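Local coordinates for nitrilotriacetate monooxygenase component B (Bacillus cereus ATCC 14579, PDB 3BPK), which probably binds FMN and serves as the flavin-reductase-like component of a monooxygenase system, at residues R28-V33 and G44-F50; E83-H87 and I124-V129; I88-V94 and L182-S186; R135-E141 and G160-H166. All blocks are in the same frame, centred on the assembly; numbering follows the deposited sequence.

Interaction 1: residues R28-V33 and G44-F50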
# COMPACT_ATOMS: atom_id res chain seq x y z
N ARG B 28 2.78 1.59 -7.13
CA ARG B 28 1.66 1.33 -6.19
C ARG B 28 0.54 0.53 -6.88
O ARG B 28 0.12 0.87 -7.97
CB ARG B 28 1.05 2.64 -5.67
CG ARG B 28 2.08 3.44 -4.86
CD ARG B 28 1.47 4.72 -4.28
NE ARG B 28 0.89 5.64 -5.25
CZ ARG B 28 1.61 6.43 -6.06
NH1 ARG B 28 2.95 6.42 -6.01
NH2 ARG B 28 1.02 7.27 -6.91
N PRO B 29 0.04 -0.51 -6.22
CA PRO B 29 -1.07 -1.26 -6.81
C PRO B 29 -2.33 -0.39 -6.76
O PRO B 29 -2.47 0.43 -5.85
CB PRO B 29 -1.21 -2.48 -5.91
CG PRO B 29 -0.68 -2.04 -4.58
CD PRO B 29 0.45 -1.04 -4.90
N VAL B 30 -3.26 -0.62 -7.69
CA VAL B 30 -4.42 0.27 -7.80
C VAL B 30 -5.71 -0.49 -7.52
O VAL B 30 -6.04 -1.46 -8.25
CB VAL B 30 -4.48 0.92 -9.25
CG1 VAL B 30 -5.67 1.85 -9.42
CG2 VAL B 30 -3.18 1.72 -9.53
N ALA B 31 -6.40 -0.08 -6.45
CA ALA B 31 -7.69 -0.68 -6.11
C ALA B 31 -8.78 0.02 -6.92
O ALA B 31 -8.92 1.25 -6.84
CB ALA B 31 -7.99 -0.53 -4.61
N PHE B 32 -9.59 -0.75 -7.66
CA PHE B 32 -10.75 -0.15 -8.31
C PHE B 32 -11.93 -0.51 -7.40
O PHE B 32 -12.24 -1.70 -7.24
CB PHE B 32 -10.96 -0.69 -9.71
CG PHE B 32 -12.15 -0.12 -10.36
CD1 PHE B 32 -12.21 1.25 -10.61
CD2 PHE B 32 -13.22 -0.95 -10.76
CE1 PHE B 32 -13.35 1.81 -11.20
CE2 PHE B 32 -14.34 -0.40 -11.35
CZ PHE B 32 -14.40 0.98 -11.59
N VAL B 33 -12.51 0.51 -6.78
CA VAL B 33 -13.45 0.26 -5.66
C VAL B 33 -14.86 0.70 -6.03
O VAL B 33 -15.07 1.86 -6.44
CB VAL B 33 -13.04 1.06 -4.41
CG1 VAL B 33 -14.03 0.81 -3.24
CG2 VAL B 33 -11.63 0.65 -3.94
N GLY B 44 -17.85 4.11 -8.65
CA GLY B 44 -16.56 3.41 -8.78
C GLY B 44 -15.47 4.43 -8.97
O GLY B 44 -15.66 5.48 -9.62
N ALA B 45 -14.31 4.11 -8.40
CA ALA B 45 -13.12 4.97 -8.56
C ALA B 45 -11.86 4.20 -8.22
O ALA B 45 -11.91 3.25 -7.46
CB ALA B 45 -13.23 6.19 -7.68
N PRO B 46 -10.72 4.59 -8.83
CA PRO B 46 -9.45 3.97 -8.55
C PRO B 46 -8.72 4.69 -7.41
O PRO B 46 -8.76 5.93 -7.32
CB PRO B 46 -8.66 4.18 -9.86
CG PRO B 46 -9.22 5.46 -10.40
CD PRO B 46 -10.63 5.56 -9.95
N TYR B 47 -8.01 3.89 -6.60
CA TYR B 47 -7.22 4.38 -5.46
C TYR B 47 -5.89 3.66 -5.41
O TYR B 47 -5.89 2.42 -5.25
CB TYR B 47 -7.97 4.11 -4.13
CG TYR B 47 -9.28 4.86 -4.10
CD1 TYR B 47 -9.32 6.22 -3.77
CD2 TYR B 47 -10.49 4.25 -4.50
CE1 TYR B 47 -10.50 6.95 -3.77
CE2 TYR B 47 -11.68 4.98 -4.52
CZ TYR B 47 -11.69 6.32 -4.16
OH TYR B 47 -12.87 7.04 -4.21
N SER B 48 -4.77 4.38 -5.55
CA SER B 48 -3.48 3.71 -5.50
C SER B 48 -2.89 3.61 -4.08
O SER B 48 -1.82 3.00 -3.91
CB SER B 48 -2.48 4.37 -6.45
OG SER B 48 -2.00 5.60 -5.89
N TYR B 49 -3.57 4.21 -3.08
CA TYR B 49 -3.06 4.10 -1.70
C TYR B 49 -3.70 2.85 -1.10
O TYR B 49 -4.57 2.91 -0.23
CB TYR B 49 -3.34 5.34 -0.84
CG TYR B 49 -2.74 6.63 -1.32
CD1 TYR B 49 -1.97 6.74 -2.49
CD2 TYR B 49 -3.01 7.79 -0.60
CE1 TYR B 49 -1.49 7.99 -2.91
CE2 TYR B 49 -2.51 9.02 -1.00
CZ TYR B 49 -1.76 9.11 -2.13
OH TYR B 49 -1.25 10.34 -2.55
N PHE B 50 -3.23 1.71 -1.60
CA PHE B 50 -3.89 0.41 -1.43
C PHE B 50 -2.84 -0.64 -1.04
O PHE B 50 -1.76 -0.73 -1.64
CB PHE B 50 -4.42 0.03 -2.83
CG PHE B 50 -4.97 -1.37 -2.98
CD1 PHE B 50 -5.79 -1.96 -2.02
CD2 PHE B 50 -4.72 -2.05 -4.18
CE1 PHE B 50 -6.35 -3.24 -2.25
CE2 PHE B 50 -5.28 -3.30 -4.42
CZ PHE B 50 -6.09 -3.89 -3.47

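Interaction 2: residues E83-H87 and I124-V129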
# COMPACT_ATOMS: atom_id res chain seq x y z
N GLU B 83 -20.00 -1.93 3.44
CA GLU B 83 -19.68 -2.91 2.36
C GLU B 83 -19.10 -2.16 1.18
O GLU B 83 -19.49 -1.01 0.91
CB GLU B 83 -20.98 -3.60 1.86
CG GLU B 83 -21.68 -4.44 2.94
CD GLU B 83 -23.00 -5.01 2.46
OE1 GLU B 83 -23.48 -4.53 1.41
OE2 GLU B 83 -23.51 -5.92 3.14
N PHE B 84 -18.21 -2.83 0.45
CA PHE B 84 -17.67 -2.28 -0.80
C PHE B 84 -16.95 -3.39 -1.52
O PHE B 84 -16.63 -4.42 -0.90
CB PHE B 84 -16.75 -1.05 -0.56
CG PHE B 84 -15.60 -1.30 0.41
CD1 PHE B 84 -14.30 -1.57 -0.08
CD2 PHE B 84 -15.79 -1.24 1.81
CE1 PHE B 84 -13.22 -1.77 0.81
CE2 PHE B 84 -14.70 -1.42 2.68
CZ PHE B 84 -13.44 -1.69 2.19
N VAL B 85 -16.72 -3.23 -2.82
CA VAL B 85 -15.96 -4.27 -3.54
C VAL B 85 -14.62 -3.69 -4.01
O VAL B 85 -14.59 -2.58 -4.60
CB VAL B 85 -16.76 -4.80 -4.78
CG1 VAL B 85 -15.98 -5.92 -5.52
CG2 VAL B 85 -18.14 -5.37 -4.35
N VAL B 86 -13.55 -4.46 -3.81
CA VAL B 86 -12.22 -4.04 -4.26
C VAL B 86 -11.82 -4.93 -5.44
O VAL B 86 -11.77 -6.16 -5.29
CB VAL B 86 -11.18 -4.17 -3.13
CG1 VAL B 86 -9.77 -3.83 -3.70
CG2 VAL B 86 -11.55 -3.24 -1.98
N HIS B 87 -11.53 -4.31 -6.58
CA HIS B 87 -11.13 -5.05 -7.76
C HIS B 87 -9.65 -4.80 -8.02
O HIS B 87 -9.15 -3.67 -7.85
CB HIS B 87 -11.89 -4.56 -9.01
CG HIS B 87 -13.38 -4.59 -8.86
ND1 HIS B 87 -14.07 -3.63 -8.15
CD2 HIS B 87 -14.32 -5.44 -9.36
CE1 HIS B 87 -15.37 -3.89 -8.20
NE2 HIS B 87 -15.55 -5.00 -8.91
N ILE B 124 -22.24 -9.65 0.16
CA ILE B 124 -22.63 -8.26 0.41
C ILE B 124 -23.62 -7.80 -0.65
O ILE B 124 -23.85 -8.53 -1.62
CB ILE B 124 -21.37 -7.33 0.43
CG1 ILE B 124 -20.62 -7.34 -0.92
CG2 ILE B 124 -20.42 -7.74 1.57
CD1 ILE B 124 -19.47 -6.32 -0.95
N SER B 125 -24.16 -6.60 -0.43
CA SER B 125 -25.22 -5.98 -1.24
C SER B 125 -24.71 -4.89 -2.20
O SER B 125 -25.50 -4.12 -2.79
CB SER B 125 -26.28 -5.34 -0.32
OG SER B 125 -25.87 -4.05 0.10
N VAL B 126 -23.39 -4.79 -2.34
CA VAL B 126 -22.78 -3.87 -3.29
C VAL B 126 -22.25 -4.67 -4.48
O VAL B 126 -21.44 -5.59 -4.29
CB VAL B 126 -21.60 -3.15 -2.62
CG1 VAL B 126 -20.80 -2.36 -3.65
CG2 VAL B 126 -22.07 -2.27 -1.48
N PRO B 127 -22.71 -4.35 -5.69
CA PRO B 127 -22.19 -5.04 -6.88
C PRO B 127 -20.74 -4.67 -7.17
O PRO B 127 -20.27 -3.58 -6.77
CB PRO B 127 -23.03 -4.48 -8.02
CG PRO B 127 -24.20 -3.83 -7.41
CD PRO B 127 -23.79 -3.38 -6.03
N GLY B 128 -20.05 -5.55 -7.89
CA GLY B 128 -18.77 -5.23 -8.51
C GLY B 128 -18.96 -5.05 -10.00
O GLY B 128 -20.09 -4.82 -10.49
N VAL B 129 -17.84 -5.14 -10.73
CA VAL B 129 -17.87 -5.12 -12.18
C VAL B 129 -17.35 -6.44 -12.76
O VAL B 129 -16.37 -7.01 -12.28
CB VAL B 129 -17.13 -3.91 -12.78
CG1 VAL B 129 -17.77 -2.59 -12.30
CG2 VAL B 129 -15.61 -3.92 -12.48

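Interaction 3: residues I88-V94 and L182-S186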
# COMPACT_ATOMS: atom_id res chain seq x y z
N ILE B 88 -8.96 -5.85 -8.46
CA ILE B 88 -7.58 -5.68 -8.94
C ILE B 88 -7.65 -5.02 -10.33
O ILE B 88 -8.45 -5.41 -11.21
CB ILE B 88 -6.87 -7.04 -9.06
CG1 ILE B 88 -6.81 -7.72 -7.68
CG2 ILE B 88 -5.48 -6.90 -9.68
CD1 ILE B 88 -6.19 -6.85 -6.59
N SER B 89 -6.83 -3.99 -10.52
CA SER B 89 -6.74 -3.28 -11.80
C SER B 89 -5.72 -3.94 -12.70
O SER B 89 -4.60 -4.23 -12.29
CB SER B 89 -6.34 -1.80 -11.57
OG SER B 89 -7.26 -1.15 -10.73
N ASP B 90 -6.11 -4.13 -13.95
CA ASP B 90 -5.23 -4.81 -14.89
C ASP B 90 -5.31 -4.23 -16.30
O ASP B 90 -6.19 -3.39 -16.60
CB ASP B 90 -5.44 -6.34 -14.85
CG ASP B 90 -6.74 -6.79 -15.47
OD1 ASP B 90 -7.12 -6.27 -16.55
OD2 ASP B 90 -7.39 -7.69 -14.88
N GLU B 91 -4.38 -4.64 -17.17
CA GLU B 91 -4.29 -4.06 -18.51
C GLU B 91 -5.58 -4.24 -19.32
O GLU B 91 -5.87 -3.40 -20.20
CB GLU B 91 -3.11 -4.66 -19.27
CG GLU B 91 -1.75 -4.28 -18.68
CD GLU B 91 -0.56 -4.80 -19.50
OE1 GLU B 91 -0.70 -4.92 -20.76
OE2 GLU B 91 0.49 -5.10 -18.90
N SER B 92 -6.38 -5.27 -19.00
CA SER B 92 -7.57 -5.57 -19.84
C SER B 92 -8.68 -4.54 -19.68
O SER B 92 -9.57 -4.46 -20.51
CB SER B 92 -8.13 -6.97 -19.57
OG SER B 92 -8.75 -7.07 -18.29
N TYR B 93 -8.67 -3.77 -18.59
CA TYR B 93 -9.75 -2.78 -18.40
C TYR B 93 -9.27 -1.46 -17.80
O TYR B 93 -10.09 -0.64 -17.40
CB TYR B 93 -10.98 -3.38 -17.67
CG TYR B 93 -10.87 -3.59 -16.17
CD1 TYR B 93 -11.74 -2.90 -15.30
CD2 TYR B 93 -9.95 -4.49 -15.63
CE1 TYR B 93 -11.67 -3.08 -13.94
CE2 TYR B 93 -9.87 -4.67 -14.22
CZ TYR B 93 -10.74 -3.96 -13.40
OH TYR B 93 -10.70 -4.09 -12.03
N VAL B 94 -7.95 -1.23 -17.79
CA VAL B 94 -7.43 0.03 -17.26
C VAL B 94 -7.94 1.26 -18.03
O VAL B 94 -8.11 2.33 -17.46
CB VAL B 94 -5.87 0.02 -17.14
CG1 VAL B 94 -5.22 -0.13 -18.55
CG2 VAL B 94 -5.38 1.25 -16.38
N LEU B 182 -2.29 -12.17 -15.17
CA LEU B 182 -3.07 -11.07 -14.59
C LEU B 182 -2.79 -9.72 -15.26
O LEU B 182 -3.72 -8.96 -15.52
CB LEU B 182 -2.78 -10.98 -13.10
CG LEU B 182 -3.50 -9.86 -12.32
CD1 LEU B 182 -5.07 -9.95 -12.40
CD2 LEU B 182 -3.02 -9.84 -10.86
N LYS B 183 -1.51 -9.43 -15.51
CA LYS B 183 -1.10 -8.13 -16.08
C LYS B 183 -1.61 -6.96 -15.23
O LYS B 183 -2.30 -6.04 -15.69
CB LYS B 183 -1.52 -7.98 -17.54
CG LYS B 183 -0.87 -9.04 -18.42
CD LYS B 183 -1.19 -8.84 -19.87
CE LYS B 183 -0.10 -9.47 -20.75
NZ LYS B 183 0.23 -10.90 -20.39
N PRO B 184 -1.24 -6.98 -13.95
CA PRO B 184 -1.72 -5.91 -13.07
C PRO B 184 -1.13 -4.57 -13.50
O PRO B 184 -0.02 -4.54 -14.07
CB PRO B 184 -1.17 -6.33 -11.71
CG PRO B 184 0.15 -7.08 -12.06
CD PRO B 184 -0.31 -7.90 -13.28
N ILE B 185 -1.86 -3.49 -13.25
CA ILE B 185 -1.28 -2.15 -13.49
C ILE B 185 -0.98 -1.44 -12.17
O ILE B 185 -1.64 -1.69 -11.13
CB ILE B 185 -2.15 -1.29 -14.44
CG1 ILE B 185 -3.51 -1.01 -13.85
CG2 ILE B 185 -2.26 -1.90 -15.86
CD1 ILE B 185 -3.56 0.31 -13.15
N SER B 186 0.02 -0.56 -12.20
CA SER B 186 0.39 0.18 -11.01
C SER B 186 0.51 1.66 -11.32
O SER B 186 0.63 2.04 -12.47
CB SER B 186 1.69 -0.36 -10.42
OG SER B 186 2.72 -0.40 -11.40
O HOH W 1 -6.25 -10.11 -16.07
O HOH W 2 1.08 -5.60 -16.31

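Interaction 4: residues R135-E141 and G160-H166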
# COMPACT_ATOMS: atom_id res chain seq x y z
N ARG B 135 -11.70 -9.95 -7.99
CA ARG B 135 -12.35 -8.99 -7.11
C ARG B 135 -12.68 -9.58 -5.76
O ARG B 135 -12.80 -10.81 -5.59
CB ARG B 135 -13.56 -8.38 -7.78
CG ARG B 135 -14.78 -9.28 -7.86
CD ARG B 135 -15.94 -8.57 -8.58
NE ARG B 135 -17.16 -9.33 -8.34
CZ ARG B 135 -17.50 -10.47 -8.96
NH1 ARG B 135 -16.76 -10.97 -9.94
NH2 ARG B 135 -18.59 -11.09 -8.58
N MSE B 136 -12.82 -8.69 -4.79
CA MSE B 136 -12.97 -9.09 -3.40
C MSE B 136 -14.13 -8.35 -2.79
O MSE B 136 -14.14 -7.12 -2.76
CB MSE B 136 -11.70 -8.70 -2.63
CG MSE B 136 -10.48 -9.57 -3.06
SE MSE B 136 -8.80 -8.84 -2.42
CE MSE B 136 -8.65 -7.49 -3.82
N GLU B 137 -15.12 -9.10 -2.31
CA GLU B 137 -16.23 -8.48 -1.59
C GLU B 137 -15.71 -8.18 -0.21
O GLU B 137 -15.13 -9.07 0.45
CB GLU B 137 -17.41 -9.44 -1.46
CG GLU B 137 -17.99 -9.87 -2.80
CD GLU B 137 -19.16 -10.85 -2.67
OE1 GLU B 137 -19.85 -10.82 -1.62
OE2 GLU B 137 -19.38 -11.61 -3.64
N CYS B 138 -15.89 -6.91 0.20
CA CYS B 138 -15.41 -6.51 1.53
C CYS B 138 -16.51 -5.98 2.44
O CYS B 138 -17.47 -5.31 1.99
CB CYS B 138 -14.37 -5.41 1.40
SG CYS B 138 -12.86 -5.97 0.57
N VAL B 139 -16.33 -6.26 3.74
CA VAL B 139 -17.08 -5.51 4.75
C VAL B 139 -16.12 -4.52 5.42
O VAL B 139 -14.89 -4.75 5.50
CB VAL B 139 -17.77 -6.42 5.81
CG1 VAL B 139 -18.79 -7.35 5.14
CG2 VAL B 139 -16.72 -7.23 6.58
N LEU B 140 -16.67 -3.42 5.88
CA LEU B 140 -15.83 -2.39 6.46
C LEU B 140 -15.54 -2.76 7.91
O LEU B 140 -16.48 -2.82 8.75
CB LEU B 140 -16.56 -1.05 6.39
CG LEU B 140 -15.73 0.12 6.95
CD1 LEU B 140 -14.51 0.39 6.07
CD2 LEU B 140 -16.58 1.39 7.15
N GLU B 141 -14.27 -3.01 8.20
CA GLU B 141 -13.86 -3.31 9.57
C GLU B 141 -13.74 -2.04 10.38
O GLU B 141 -14.22 -1.97 11.52
CB GLU B 141 -12.55 -4.07 9.57
CG GLU B 141 -12.73 -5.50 9.22
CD GLU B 141 -13.55 -6.25 10.28
OE1 GLU B 141 -13.45 -5.90 11.48
OE2 GLU B 141 -14.31 -7.16 9.90
N GLY B 160 -10.77 -3.04 5.12
CA GLY B 160 -11.84 -3.91 4.63
C GLY B 160 -11.46 -5.34 4.94
O GLY B 160 -10.29 -5.73 4.85
N ARG B 161 -12.46 -6.13 5.34
CA ARG B 161 -12.28 -7.56 5.54
C ARG B 161 -12.88 -8.26 4.35
O ARG B 161 -14.04 -8.05 4.04
CB ARG B 161 -12.96 -8.03 6.84
CG ARG B 161 -12.92 -9.55 7.02
CD ARG B 161 -13.27 -9.97 8.46
NE ARG B 161 -14.64 -9.62 8.82
CZ ARG B 161 -15.71 -10.38 8.62
NH1 ARG B 161 -15.59 -11.57 8.02
NH2 ARG B 161 -16.91 -9.95 9.02
N VAL B 162 -12.05 -9.07 3.67
CA VAL B 162 -12.53 -9.81 2.49
C VAL B 162 -13.44 -10.95 2.95
O VAL B 162 -13.04 -11.80 3.78
CB VAL B 162 -11.36 -10.40 1.66
CG1 VAL B 162 -11.88 -11.17 0.42
CG2 VAL B 162 -10.37 -9.30 1.27
N VAL B 163 -14.67 -10.95 2.43
CA VAL B 163 -15.65 -12.01 2.77
C VAL B 163 -15.91 -12.97 1.58
O VAL B 163 -16.51 -14.03 1.76
CB VAL B 163 -16.95 -11.44 3.34
CG1 VAL B 163 -16.66 -10.77 4.67
CG2 VAL B 163 -17.61 -10.46 2.34
N ARG B 164 -15.45 -12.56 0.38
CA ARG B 164 -15.48 -13.46 -0.78
C ARG B 164 -14.42 -13.04 -1.78
O ARG B 164 -14.26 -11.85 -2.04
CB ARG B 164 -16.85 -13.45 -1.48
CG ARG B 164 -17.05 -14.63 -2.44
CD ARG B 164 -17.16 -15.92 -1.61
NE ARG B 164 -18.53 -16.26 -1.22
CZ ARG B 164 -18.96 -16.45 0.02
NH1 ARG B 164 -18.14 -16.27 1.07
NH2 ARG B 164 -20.24 -16.81 0.22
N PHE B 165 -13.69 -14.03 -2.30
CA PHE B 165 -12.77 -13.81 -3.40
C PHE B 165 -13.44 -14.34 -4.66
O PHE B 165 -14.08 -15.41 -4.61
CB PHE B 165 -11.50 -14.62 -3.25
CG PHE B 165 -10.56 -14.13 -2.19
CD1 PHE B 165 -9.66 -13.09 -2.47
CD2 PHE B 165 -10.49 -14.76 -0.95
CE1 PHE B 165 -8.71 -12.69 -1.51
CE2 PHE B 165 -9.57 -14.35 0.01
CZ PHE B 165 -8.68 -13.31 -0.29
N HIS B 166 -13.28 -13.62 -5.78
CA HIS B 166 -13.72 -14.08 -7.11
C HIS B 166 -12.49 -14.01 -7.99
O HIS B 166 -11.90 -12.93 -8.13
CB HIS B 166 -14.77 -13.16 -7.68
CG HIS B 166 -16.03 -13.10 -6.86
ND1 HIS B 166 -17.03 -14.04 -6.98
CD2 HIS B 166 -16.41 -12.26 -5.87
CE1 HIS B 166 -18.00 -13.75 -6.12
NE2 HIS B 166 -17.64 -12.68 -5.42

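Interaction 1: residues R28-V33 and G44-F50
The antiparallel beta hairpin of strands 28-36 and 42-54 brings A31 and V33 against Y47 and A45. A31 and Y47 form a hydrogen-bonded pair, with Y47 N giving to A31 O at 2.8 Å and A31 N returning a bond to Y47 O. V33 and A45 repeat the pattern, and V33 N to A45 O is nearly straight at 176°. F32 and P46 form the non-hydrogen-bonded pair between them. This hairpin belongs to the large antiparallel sheet of the flavin reductase-like domain. Beyond Y47 the second strand bends, and F50 turns back over the first. Its CG is anti to the backbone N (chi1 171°), which lays one ring face under A31 CB, 3.5 Å from the ring centroid. This is a CH-pi contact. P29 CB lies 3.9 Å from F50 CD2. On the side of F32 and P46, V30 CG1 runs alongside P46 CB at 3.8 Å. R28 reaches S48 through its NE, which donates to S48 OG at 3.0 Å, close to the guanidinium plane. The other guanidinium nitrogens bond to the carbonyls of T22, I25 and L188, so the group is gripped from several sides. N51 of the second subunit donates to F50 O.

Interaction 2: residues E83-H87 and I124-V129
E83 reaches from strand 83-88, in the main antiparallel sheet of the flavin reductase-like domain, to the loop that leads into strand 128-129. Its CB lies 3.8 Å from V126 CG2. CG packs on I124 CB and CG2, and the two side chains run antiparallel alongside each other. CD sits over I124 CB at 3.5 Å. The chain is extended beyond CG (chi2 175°), which carries the carboxylate out to S125. There OE1 accepts from the backbone: S125 N meets E83 OE1 at 2.9 Å, from above the carboxylate plane. A second bond to OE1, from S125 OG, is doubtful, because it belongs to one of two conformers of that serine.

Further along, V85 fills the middle of the contact. Its CG2 approaches V126 O and also touches I124 CD1 at 3.8 Å. I124 CD1 reaches F84 O as well. V85 also bonds through its backbone to T34 of the neighbouring strand 28-36.

H87 closes the far end. Its ND1 bonds to F32 O, which leaves NE2 as the acceptor for the loop. G128 CA lies at the ring edge, near its plane. V129 CG2 covers one ring face, 4.0 Å from the centroid. V129 N donates to H87 NE2 at 2.9 Å, tilted 34° out of the ring plane.

Interaction 3: residues I88-V94 and L182-S186
I88, at the end of strand 83-88, meets L182, the last residue of helix 179-182, where the loop after strand 83-88, in the flavin reductase-like domain, meets the loop after helix 179-182. I88 CG2 is 4.0 Å from L182 CD2, and the two side chains are roughly perpendicular. I25 of the second subunit also packs on I88.

S89 O accepts from I185 N at 3.0 Å, with the donor above the carbonyl plane. S89 CB rests on I185 CG1, while S89 OG is turned to V30 O of strand 28-36.

D90 and P184 form a single backbone bridge. D90 CB lies 3.2 Å from L182 O, and a water donates to L182 O and, weakly, to D90 OD2. OD2 also bonds to N133. OD1 accepts from S92 N, on the anti side, which makes an Asx turn.

E91 N donates to K183 O at 2.9 Å, almost in line with the carbonyl bond. K183 has positive phi (56°), just after the helix, and its CB faces the E91 carboxylate. Their charged ends stay apart, and K183 NZ bonds to E180 O instead. A second water bridges E91 OE2 and P184 O. I185 holds CG1 between its backbone N and carbonyl carbon (chi1 63°), which puts CG1 against S89 and CG2 against E91 CG.

Y93 takes the N-cap position of helix 94-100. Its hydroxyl donates to I88 O at 2.7 Å, tying the two ends of the segment together. V94 begins the helix, and its CG2 touches I185 CD1 at 3.8 Å.

Interaction 4: residues R135-E141 and G160-H166
H166 NE2 donates to E137 OE2 at 2.7 Å. E137 OE2 lies in the plane of the imidazole and is approached on the anti side of the carboxylate, 23° out of the carboxylate plane. E137 OE2 also accepts from E122 N, and OE1 takes the amides of V123 and I124. The buried carboxylate is therefore well supplied with donors. The guanidinium of R135 lies flat on one face of the H166 ring, with centres 3.9 Å apart and planes at 6°. R135 is extended from CG to NE, which carries the guanidinium over the ring. At the other end, a salt bridge from R161 NE to E141 OE2 is doubtful, since both side chains have two conformers.

Strands 134-146 and 155-168 make an antiparallel hairpin. R135 and H166 pair through two backbone bonds, and so do V139 and R161. Between them lies a classic beta bulge, in which V163 and R164 both face E137. V163 N donates to E137 O at 2.8 Å, and E137 N to R164 O.

On the side of M136, C138, V162 and F165, the packing is apolar. Selenomethionine M136 places CG 3.7 Å from F165 CD1, and its SE makes an oblique Met-aromatic contact with that ring. M136 CB meets V162 CG1 at 3.9 Å. F165 and H166 also pair with a strand of the second subunit, which carries the sheet across the interface.

Overall arrangement
Interactions 1, 2 and 4 all reach the main antiparallel sheet. Strand 28-36 of interaction 1 neighbours strand 83-88 of interaction 2, which in turn neighbours strand 134-146 of interaction 4. The centres of interactions 2 and 4 lie about 8 Å apart, and those of 1 and 2 about 14 Å. Interaction 3 joins the loops beyond strand 83-88 and helix 179-182, its centre about 11 Å from that of interaction 1. Along the chain, interaction 1 closes before the others open, interactions 2 and 3 alternate their segments, and interaction 4 is nested within the loop closed by 3. Interactions 1, 3 and 4 touch the second subunit, and at interaction 4 the sheet continues into it.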